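PDB 3E7Q: transcriptional regulator from Pseudomonas aeruginosa, which probably binds operator DNA as a dimeric repressor of the TetR family, using an N-terminal helix-turn-helix domain. Local coordinates for residues E64-V69 against D111-F116; G79-A84 against S93-A98; A168-L173 against Q191-W196. All blocks are in the same frame, centred on the assembly; numbering follows the deposited sequence.

Interaction 1: E64-V69 against D111-F116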
loop_
_atom_site.group_PDB
_atom_site.type_symbol
_atom_site.label_atom_id
_atom_site.label_comp_id
_atom_site.label_asym_id
_atom_site.label_seq_id
_atom_site.Cartn_x
_atom_site.Cartn_y
_atom_site.Cartn_z
ATOM N N GLU B 64 -8.282 2.560 -18.542
ATOM C CA GLU B 64 -7.465 1.898 -19.578
ATOM C C GLU B 64 -5.986 1.733 -19.192
ATOM O O GLU B 64 -5.385 0.666 -19.422
ATOM C CB GLU B 64 -7.508 2.628 -20.908
ATOM C CG GLU B 64 -8.530 2.144 -21.950
ATOM C CD GLU B 64 -8.436 0.645 -22.315
ATOM O OE1 GLU B 64 -7.726 0.266 -23.303
ATOM O OE2 GLU B 64 -9.141 -0.138 -21.639
ATOM N N ALA B 65 -5.383 2.787 -18.648
ATOM C CA ALA B 65 -4.014 2.688 -18.099
ATOM C C ALA B 65 -3.882 1.638 -16.962
ATOM O O ALA B 65 -2.879 0.906 -16.909
ATOM C CB ALA B 65 -3.511 4.025 -17.631
ATOM N N TYR B 66 -4.865 1.624 -16.055
ATOM C CA TYR B 66 -4.926 0.700 -14.936
ATOM C C TYR B 66 -4.975 -0.727 -15.471
ATOM O O TYR B 66 -4.219 -1.556 -15.049
ATOM C CB TYR B 66 -6.163 0.993 -14.038
ATOM C CG TYR B 66 -6.204 0.368 -12.611
ATOM C CD1 TYR B 66 -5.162 -0.389 -12.092
ATOM C CD2 TYR B 66 -7.269 0.602 -11.793
ATOM C CE1 TYR B 66 -5.216 -0.924 -10.826
ATOM C CE2 TYR B 66 -7.334 0.096 -10.517
ATOM C CZ TYR B 66 -6.310 -0.660 -10.026
ATOM O OH TYR B 66 -6.390 -1.183 -8.752
ATOM N N LEU B 67 -5.830 -0.973 -16.451
ATOM C CA LEU B 67 -5.943 -2.278 -17.093
ATOM C C LEU B 67 -4.691 -2.771 -17.796
ATOM O O LEU B 67 -4.381 -3.973 -17.752
ATOM C CB LEU B 67 -7.105 -2.279 -18.092
ATOM C CG LEU B 67 -8.421 -2.810 -17.545
ATOM C CD1 LEU B 67 -9.611 -2.455 -18.444
ATOM C CD2 LEU B 67 -8.338 -4.377 -17.295
ATOM N N ALA B 68 -4.027 -1.859 -18.510
ATOM C CA ALA B 68 -2.754 -2.123 -19.149
ATOM C C ALA B 68 -1.719 -2.490 -18.086
ATOM O O ALA B 68 -1.017 -3.449 -18.253
ATOM C CB ALA B 68 -2.277 -0.915 -19.972
ATOM N N VAL B 69 -1.648 -1.750 -16.989
ATOM C CA VAL B 69 -0.557 -1.918 -16.040
ATOM C C VAL B 69 -0.718 -3.288 -15.317
ATOM O O VAL B 69 0.243 -4.121 -15.295
ATOM C CB VAL B 69 -0.459 -0.734 -15.062
ATOM C CG1 VAL B 69 0.316 -1.080 -13.863
ATOM C CG2 VAL B 69 0.179 0.477 -15.716
ATOM N N ASP B 111 4.077 5.693 -8.091
ATOM C CA ASP B 111 3.214 6.853 -8.185
ATOM C C ASP B 111 1.912 6.565 -8.939
ATOM O O ASP B 111 0.851 7.124 -8.599
ATOM C CB ASP B 111 3.938 8.027 -8.893
ATOM C CG ASP B 111 5.478 8.060 -8.635
ATOM O OD1 ASP B 111 5.944 9.148 -8.154
ATOM O OD2 ASP B 111 6.190 7.041 -8.941
ATOM N N ALA B 112 2.015 5.714 -9.966
ATOM C CA ALA B 112 0.878 5.335 -10.797
ATOM C C ALA B 112 -0.119 4.489 -9.999
ATOM O O ALA B 112 -1.292 4.790 -9.969
ATOM C CB ALA B 112 1.341 4.583 -12.035
ATOM N N TRP B 113 0.370 3.468 -9.319
ATOM C CA TRP B 113 -0.482 2.653 -8.434
ATOM C C TRP B 113 -1.141 3.457 -7.326
ATOM O O TRP B 113 -2.328 3.257 -7.023
ATOM C CB TRP B 113 0.326 1.518 -7.820
ATOM C CG TRP B 113 0.656 0.553 -8.786
ATOM C CD1 TRP B 113 1.770 0.556 -9.612
ATOM C CD2 TRP B 113 -0.128 -0.584 -9.150
ATOM N NE1 TRP B 113 1.725 -0.530 -10.440
ATOM C CE2 TRP B 113 0.581 -1.253 -10.188
ATOM C CE3 TRP B 113 -1.353 -1.111 -8.695
ATOM C CZ2 TRP B 113 0.116 -2.444 -10.782
ATOM C CZ3 TRP B 113 -1.832 -2.290 -9.281
ATOM C CH2 TRP B 113 -1.098 -2.945 -10.319
ATOM N N LEU B 114 -0.394 4.398 -6.757
ATOM C CA LEU B 114 -0.931 5.230 -5.722
ATOM C C LEU B 114 -2.131 6.082 -6.226
ATOM O O LEU B 114 -3.141 6.229 -5.562
ATOM C CB LEU B 114 0.173 6.071 -5.118
ATOM C CG LEU B 114 1.237 5.400 -4.241
ATOM C CD1 LEU B 114 2.220 6.497 -3.878
ATOM C CD2 LEU B 114 0.672 4.816 -3.007
ATOM N N ALA B 115 -2.015 6.553 -7.454
ATOM C CA ALA B 115 -3.047 7.324 -8.108
ATOM C C ALA B 115 -4.268 6.434 -8.445
ATOM O O ALA B 115 -5.409 6.878 -8.260
ATOM C CB ALA B 115 -2.476 8.033 -9.381
ATOM N N PHE B 116 -4.038 5.204 -8.923
ATOM C CA PHE B 116 -5.151 4.244 -9.186
ATOM C C PHE B 116 -5.955 3.885 -7.929
ATOM O O PHE B 116 -7.189 3.844 -7.908
ATOM C CB PHE B 116 -4.610 2.932 -9.766
ATOM C CG PHE B 116 -3.893 3.053 -11.117
ATOM C CD1 PHE B 116 -4.346 3.885 -12.115
ATOM C CD2 PHE B 116 -2.808 2.234 -11.380
ATOM C CE1 PHE B 116 -3.717 3.948 -13.341
ATOM C CE2 PHE B 116 -2.163 2.289 -12.588
ATOM C CZ PHE B 116 -2.635 3.178 -13.589
#
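Tyr66 and Phe116 face each other where two helical segments, 64-69 and 111-116, pass with their axes 10.9 Å apart and their N-to-C directions at 127°, the CA atoms of these two residues being the nearest pair across the segments. Their rings form an offset stack, centroids 4.5 Å apart and planes 11° from parallel, with the two side chains running past each other in opposite directions. With CG of Tyr66 anti to the backbone N (chi1 -164°) and CG of Phe116 anti to its own carbonyl carbon, each ring slides back over the stem of the other. Phe116 CB thus makes a CH-pi contact over the middle of the tyrosine ring, 3.8 Å from its centroid, while Tyr66 CA lies over the phenylalanine face in a second one. The opposite face of Phe116 carries the carbonyl O of Ala112, one turn earlier in its own helix, so main-chain atoms lie over both faces, each offset toward the rim. Trp113 crosses Tyr66 at about a right angle and brings CZ3 to the tyrosine edge, 4.0 Å from CE1. Further along, Val69 CG1 comes obliquely to the CZ2-CE2-NE1 side of the indole, 3.4 Å from Trp113 CZ2. Ala65 closes the other end, its CB 4.2 Å from Phe116 CZ. The buried cluster links helix 58-82 to helix 110-120 in the all-helical TetR architecture. Helix 12-34 of the DNA-binding domain adds Leu24 and Leu27 against Phe116, while helix 124-152 packs Ile126 and Val129 on Tyr66, whose hydroxyl is hydrogen-bonded to His130 ND1 of the same helix.

Interaction 2: G79-A84 against S93-A98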
loop_
_atom_site.group_PDB
_atom_site.type_symbol
_atom_site.label_atom_id
_atom_site.label_comp_id
_atom_site.label_asym_id
_atom_site.label_seq_id
_atom_site.Cartn_x
_atom_site.Cartn_y
_atom_site.Cartn_z
ATOM N N GLY B 79 3.706 -15.989 -16.484
ATOM C CA GLY B 79 4.859 -16.498 -17.224
ATOM C C GLY B 79 5.818 -17.222 -16.295
ATOM O O GLY B 79 6.306 -18.307 -16.624
ATOM N N ALA B 80 6.084 -16.603 -15.138
ATOM C CA ALA B 80 7.053 -17.116 -14.193
ATOM C C ALA B 80 6.560 -18.456 -13.595
ATOM O O ALA B 80 7.344 -19.409 -13.522
ATOM C CB ALA B 80 7.358 -16.086 -13.136
ATOM N N ILE B 81 5.266 -18.555 -13.254
ATOM C CA ILE B 81 4.646 -19.851 -12.872
ATOM C C ILE B 81 4.637 -20.946 -13.992
ATOM O O ILE B 81 4.988 -22.114 -13.734
ATOM C CB ILE B 81 3.245 -19.637 -12.270
ATOM C CG1 ILE B 81 3.375 -18.948 -10.906
ATOM C CG2 ILE B 81 2.486 -20.952 -12.126
ATOM C CD1 ILE B 81 2.055 -18.575 -10.312
ATOM N N ASP B 82 4.350 -20.558 -15.236
ATOM C CA ASP B 82 4.232 -21.512 -16.347
ATOM C C ASP B 82 5.524 -22.136 -16.821
ATOM O O ASP B 82 5.499 -23.234 -17.404
ATOM C CB ASP B 82 3.529 -20.866 -17.552
ATOM C CG ASP B 82 2.045 -20.607 -17.287
ATOM O OD1 ASP B 82 1.495 -21.154 -16.271
ATOM O OD2 ASP B 82 1.434 -19.840 -18.084
ATOM N N THR B 83 6.630 -21.433 -16.617
ATOM C CA THR B 83 7.903 -21.877 -17.115
ATOM C C THR B 83 8.801 -22.356 -15.962
ATOM O O THR B 83 9.997 -22.581 -16.166
ATOM C CB THR B 83 8.632 -20.752 -17.946
ATOM O OG1 THR B 83 8.960 -19.648 -17.093
ATOM C CG2 THR B 83 7.769 -20.264 -19.127
ATOM N N ALA B 84 8.230 -22.463 -14.759
ATOM C CA ALA B 84 8.924 -23.015 -13.618
ATOM C C ALA B 84 8.732 -24.542 -13.618
ATOM O O ALA B 84 7.688 -25.013 -14.071
ATOM C CB ALA B 84 8.400 -22.423 -12.337
ATOM N N SER B 93 8.405 -20.027 -5.812
ATOM C CA SER B 93 9.732 -19.380 -5.871
ATOM C C SER B 93 9.963 -18.598 -7.111
ATOM O O SER B 93 10.569 -17.554 -7.050
ATOM C CB SER B 93 10.857 -20.405 -5.747
ATOM O OG SER B 93 10.605 -21.128 -4.585
ATOM N N ALA B 94 9.495 -19.101 -8.238
ATOM C CA ALA B 94 9.602 -18.363 -9.478
ATOM C C ALA B 94 8.714 -17.112 -9.393
ATOM O O ALA B 94 9.173 -16.052 -9.727
ATOM C CB ALA B 94 9.244 -19.244 -10.678
ATOM N N PHE B 95 7.466 -17.239 -8.930
ATOM C CA PHE B 95 6.597 -16.094 -8.621
ATOM C C PHE B 95 7.287 -15.037 -7.759
ATOM O O PHE B 95 7.261 -13.894 -8.110
ATOM C CB PHE B 95 5.331 -16.551 -7.921
ATOM C CG PHE B 95 4.232 -15.532 -7.866
ATOM C CD1 PHE B 95 3.154 -15.580 -8.777
ATOM C CD2 PHE B 95 4.168 -14.580 -6.813
ATOM C CE1 PHE B 95 2.094 -14.628 -8.694
ATOM C CE2 PHE B 95 3.147 -13.658 -6.751
ATOM C CZ PHE B 95 2.118 -13.674 -7.698
ATOM N N PHE B 96 7.909 -15.441 -6.653
ATOM C CA PHE B 96 8.628 -14.515 -5.752
ATOM C C PHE B 96 9.780 -13.818 -6.461
ATOM O O PHE B 96 9.894 -12.594 -6.392
ATOM C CB PHE B 96 9.149 -15.262 -4.497
ATOM C CG PHE B 96 8.029 -15.966 -3.695
ATOM C CD1 PHE B 96 6.728 -15.421 -3.635
ATOM C CD2 PHE B 96 8.294 -17.140 -2.997
ATOM C CE1 PHE B 96 5.733 -16.075 -2.970
ATOM C CE2 PHE B 96 7.297 -17.791 -2.296
ATOM C CZ PHE B 96 6.020 -17.258 -2.261
ATOM N N GLU B 97 10.611 -14.590 -7.148
ATOM C CA GLU B 97 11.681 -14.020 -7.985
ATOM C C GLU B 97 11.175 -13.003 -9.005
ATOM O O GLU B 97 11.707 -11.894 -9.077
ATOM C CB GLU B 97 12.469 -15.120 -8.698
ATOM C CG GLU B 97 13.283 -15.986 -7.743
ATOM C CD GLU B 97 14.548 -15.307 -7.199
ATOM O OE1 GLU B 97 14.961 -14.220 -7.719
ATOM O OE2 GLU B 97 15.129 -15.898 -6.241
ATOM N N ALA B 98 10.140 -13.357 -9.768
ATOM C CA ALA B 98 9.555 -12.359 -10.683
ATOM C C ALA B 98 9.085 -11.108 -9.934
ATOM O O ALA B 98 9.298 -9.959 -10.404
ATOM C CB ALA B 98 8.453 -12.924 -11.530
#
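Ala80 and Ala94 mark the closest backbone approach between segments 79-84 and 93-98, their CA atoms 5.5 Å apart where the last turn of helix 58-82 meets helix 88-99. This is the junction of two consecutive helices in the all-helical TetR-type regulatory domain, and small residues allow the two backbones to come this near. Ala94 CB rests 3.4 Å from the carbonyl O of Ala80, so a methyl group packs directly on the neighbouring main chain. Ala80 in turn directs its CB at Ala98, one turn further along the second helix, with 3.7 Å between the two CB atoms. Past the helix end, Ala84 bends back to place its CB 3.7 Å from Ala94 CB, which is therefore touched by both the final helical turn and the chain leaving it. On the inner flank longer side chains take over: Ile81 extends CD1 to within 3.5 Å of Phe95 CD1, meeting the ring obliquely. The phenylalanine has CG anti to its backbone N (chi1 -165°), which lays the ring beside Ile81; Leu140 of helix 124-152 touches both side chains. Thr83, the first residue to leave helical geometry, finishes the helix by gripping Gly79 O twice. Its N and its OG1 donate from opposite faces of the carbonyl plane, and the OG1 bond, 3.0 Å to Gly79 O, arrives tilted 32° from that plane.

Interaction 3: A168-L173 against Q191-W196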
loop_
_atom_site.group_PDB
_atom_site.type_symbol
_atom_site.label_atom_id
_atom_site.label_comp_id
_atom_site.label_asym_id
_atom_site.label_seq_id
_atom_site.Cartn_x
_atom_site.Cartn_y
_atom_site.Cartn_z
ATOM N N ALA B 168 -1.296 -10.030 0.442
ATOM C CA ALA B 168 -1.070 -8.969 1.382
ATOM C C ALA B 168 0.420 -8.761 1.704
ATOM O O ALA B 168 0.908 -7.636 1.683
ATOM C CB ALA B 168 -1.940 -9.184 2.642
ATOM N N LEU B 169 1.151 -9.846 1.947
ATOM C CA LEU B 169 2.581 -9.795 2.251
ATOM C C LEU B 169 3.398 -9.222 1.104
ATOM O O LEU B 169 4.246 -8.361 1.322
ATOM C CB LEU B 169 3.129 -11.157 2.613
ATOM C CG LEU B 169 4.644 -11.326 2.948
ATOM C CD1 LEU B 169 5.017 -10.443 4.124
ATOM C CD2 LEU B 169 5.001 -12.802 3.217
ATOM N N LEU B 170 3.129 -9.707 -0.104
ATOM C CA LEU B 170 3.726 -9.226 -1.352
ATOM C C LEU B 170 3.482 -7.778 -1.613
ATOM O O LEU B 170 4.426 -7.041 -1.864
ATOM C CB LEU B 170 3.248 -10.062 -2.567
ATOM C CG LEU B 170 3.970 -11.398 -2.592
ATOM C CD1 LEU B 170 3.129 -12.510 -3.264
ATOM C CD2 LEU B 170 5.289 -11.163 -3.285
ATOM N N ASP B 171 2.216 -7.363 -1.496
ATOM C CA ASP B 171 1.807 -5.948 -1.599
ATOM C C ASP B 171 2.547 -5.059 -0.658
ATOM O O ASP B 171 3.047 -3.987 -1.061
ATOM C CB ASP B 171 0.307 -5.759 -1.271
ATOM C CG ASP B 171 -0.598 -6.093 -2.411
ATOM O OD1 ASP B 171 -0.097 -6.415 -3.491
ATOM O OD2 ASP B 171 -1.844 -6.123 -2.207
ATOM N N GLY B 172 2.519 -5.454 0.622
ATOM C CA GLY B 172 3.198 -4.739 1.710
ATOM C C GLY B 172 4.659 -4.585 1.434
ATOM O O GLY B 172 5.208 -3.521 1.600
ATOM N N LEU B 173 5.312 -5.669 1.033
ATOM C CA LEU B 173 6.717 -5.640 0.677
ATOM C C LEU B 173 7.041 -4.803 -0.563
ATOM O O LEU B 173 8.047 -4.098 -0.620
ATOM C CB LEU B 173 7.221 -7.069 0.478
ATOM C CG LEU B 173 7.288 -7.968 1.737
ATOM C CD1 LEU B 173 7.675 -9.232 1.182
ATOM C CD2 LEU B 173 8.280 -7.462 2.840
ATOM N N GLN B 191 13.317 -14.063 0.360
ATOM C CA GLN B 191 13.548 -14.781 1.608
ATOM C C GLN B 191 12.362 -14.702 2.554
ATOM O O GLN B 191 11.972 -15.699 3.151
ATOM C CB GLN B 191 14.830 -14.245 2.296
ATOM C CG GLN B 191 15.122 -14.850 3.666
ATOM C CD GLN B 191 16.274 -14.176 4.416
ATOM O OE1 GLN B 191 16.923 -13.269 3.923
ATOM N NE2 GLN B 191 16.527 -14.649 5.621
ATOM N N ILE B 192 11.804 -13.511 2.729
ATOM C CA ILE B 192 10.593 -13.333 3.565
ATOM C C ILE B 192 9.412 -14.167 3.034
ATOM O O ILE B 192 8.641 -14.800 3.804
ATOM C CB ILE B 192 10.238 -11.825 3.676
ATOM C CG1 ILE B 192 11.273 -11.106 4.578
ATOM C CG2 ILE B 192 8.801 -11.611 4.155
ATOM C CD1 ILE B 192 11.132 -9.530 4.591
ATOM N N CYS B 193 9.296 -14.232 1.713
ATOM C CA CYS B 193 8.182 -14.963 1.111
ATOM C C CYS B 193 8.342 -16.437 1.218
ATOM O O CYS B 193 7.382 -17.127 1.543
ATOM C CB CYS B 193 7.968 -14.555 -0.337
ATOM S SG CYS B 193 7.404 -12.840 -0.470
ATOM N N GLU B 194 9.545 -16.934 0.986
ATOM C CA GLU B 194 9.829 -18.332 1.224
ATOM C C GLU B 194 9.592 -18.683 2.669
ATOM O O GLU B 194 9.167 -19.796 2.956
ATOM C CB GLU B 194 11.284 -18.704 0.904
ATOM C CG GLU B 194 11.755 -18.476 -0.486
ATOM C CD GLU B 194 11.077 -19.320 -1.542
ATOM O OE1 GLU B 194 10.259 -20.207 -1.239
ATOM O OE2 GLU B 194 11.389 -19.102 -2.737
ATOM N N ALA B 195 9.941 -17.771 3.580
ATOM C CA ALA B 195 9.780 -18.038 5.020
ATOM C C ALA B 195 8.317 -18.191 5.417
ATOM O O ALA B 195 7.965 -18.967 6.334
ATOM C CB ALA B 195 10.475 -16.982 5.857
ATOM N N TRP B 196 7.456 -17.430 4.741
ATOM C CA TRP B 196 6.030 -17.556 4.915
ATOM C C TRP B 196 5.481 -18.943 4.501
ATOM O O TRP B 196 4.648 -19.539 5.177
ATOM C CB TRP B 196 5.352 -16.500 4.030
ATOM C CG TRP B 196 3.894 -16.471 4.151
ATOM C CD1 TRP B 196 3.209 -15.717 5.018
ATOM C CD2 TRP B 196 2.898 -17.198 3.367
ATOM N NE1 TRP B 196 1.864 -15.906 4.844
ATOM C CE2 TRP B 196 1.640 -16.822 3.862
ATOM C CE3 TRP B 196 2.954 -18.121 2.331
ATOM C CZ2 TRP B 196 0.437 -17.338 3.373
ATOM C CZ3 TRP B 196 1.755 -18.636 1.832
ATOM C CH2 TRP B 196 0.507 -18.222 2.348
#
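Leu169 extends with CG anti to its backbone N (chi1 179°), which carries its two methyls across to Ile192 and Trp196, whereas Leu173 swings CG anti to its carbonyl carbon (chi1 -68°), a turn that points its two methyls at Ile192 and Cys193. The methyls of Leu169 divide the work: CD1 lies 4.0 Å from Ile192 CG2, and CD2 settles against the root of the tryptophan, 3.8 Å from Trp196 CB. Leu173 does likewise one turn on, with CD2 3.9 Å from Ile192 CD1 and CD1 close to Ile192 CG2. Cys193 SG meets two leucines from different directions, 3.9 Å from Leu170 CD2 and 4.0 Å from Leu173 CD1. Every touching residue is buried and the contact is wholly apolar. Phe100 covers Leu170, Leu173 and Cys193 on one flank, and across the dimer Ala168 and Ser165 of the second subunit pack on Leu173 and Ile192. The segments 168-173 and 191-196 run nearly antiparallel, at 164° with axes 10.8 Å apart. Helices 159-179 and 186-204 thus form the antiparallel pair that, in TetR-family regulators, contributes to a dimeric four-helix bundle.

How the interactions relate
Interactions 1 and 2 both use helix 58-82, at separate places: their centres lie 23 Å apart, and the loop closed by 79-84 with 93-98 is nested inside that closed by 64-69 with 111-116. Interaction 1 lies on the side of the DNA-binding domain; interactions 2 and 3 belong to the regulatory body and touch directly, with centres 15 Å apart. There Ser93 OG and Glu194 OE2, 2.9 Å apart, probably form a hydrogen bond, and Phe95 CE2 packs 3.7 Å from Leu170 CD1. Helix 88-99 therefore connects the end of helix 58-82 to the pair of helices at the dimer interface. Interaction 1 stays about 7 Å from interaction 3 at the nearest atoms.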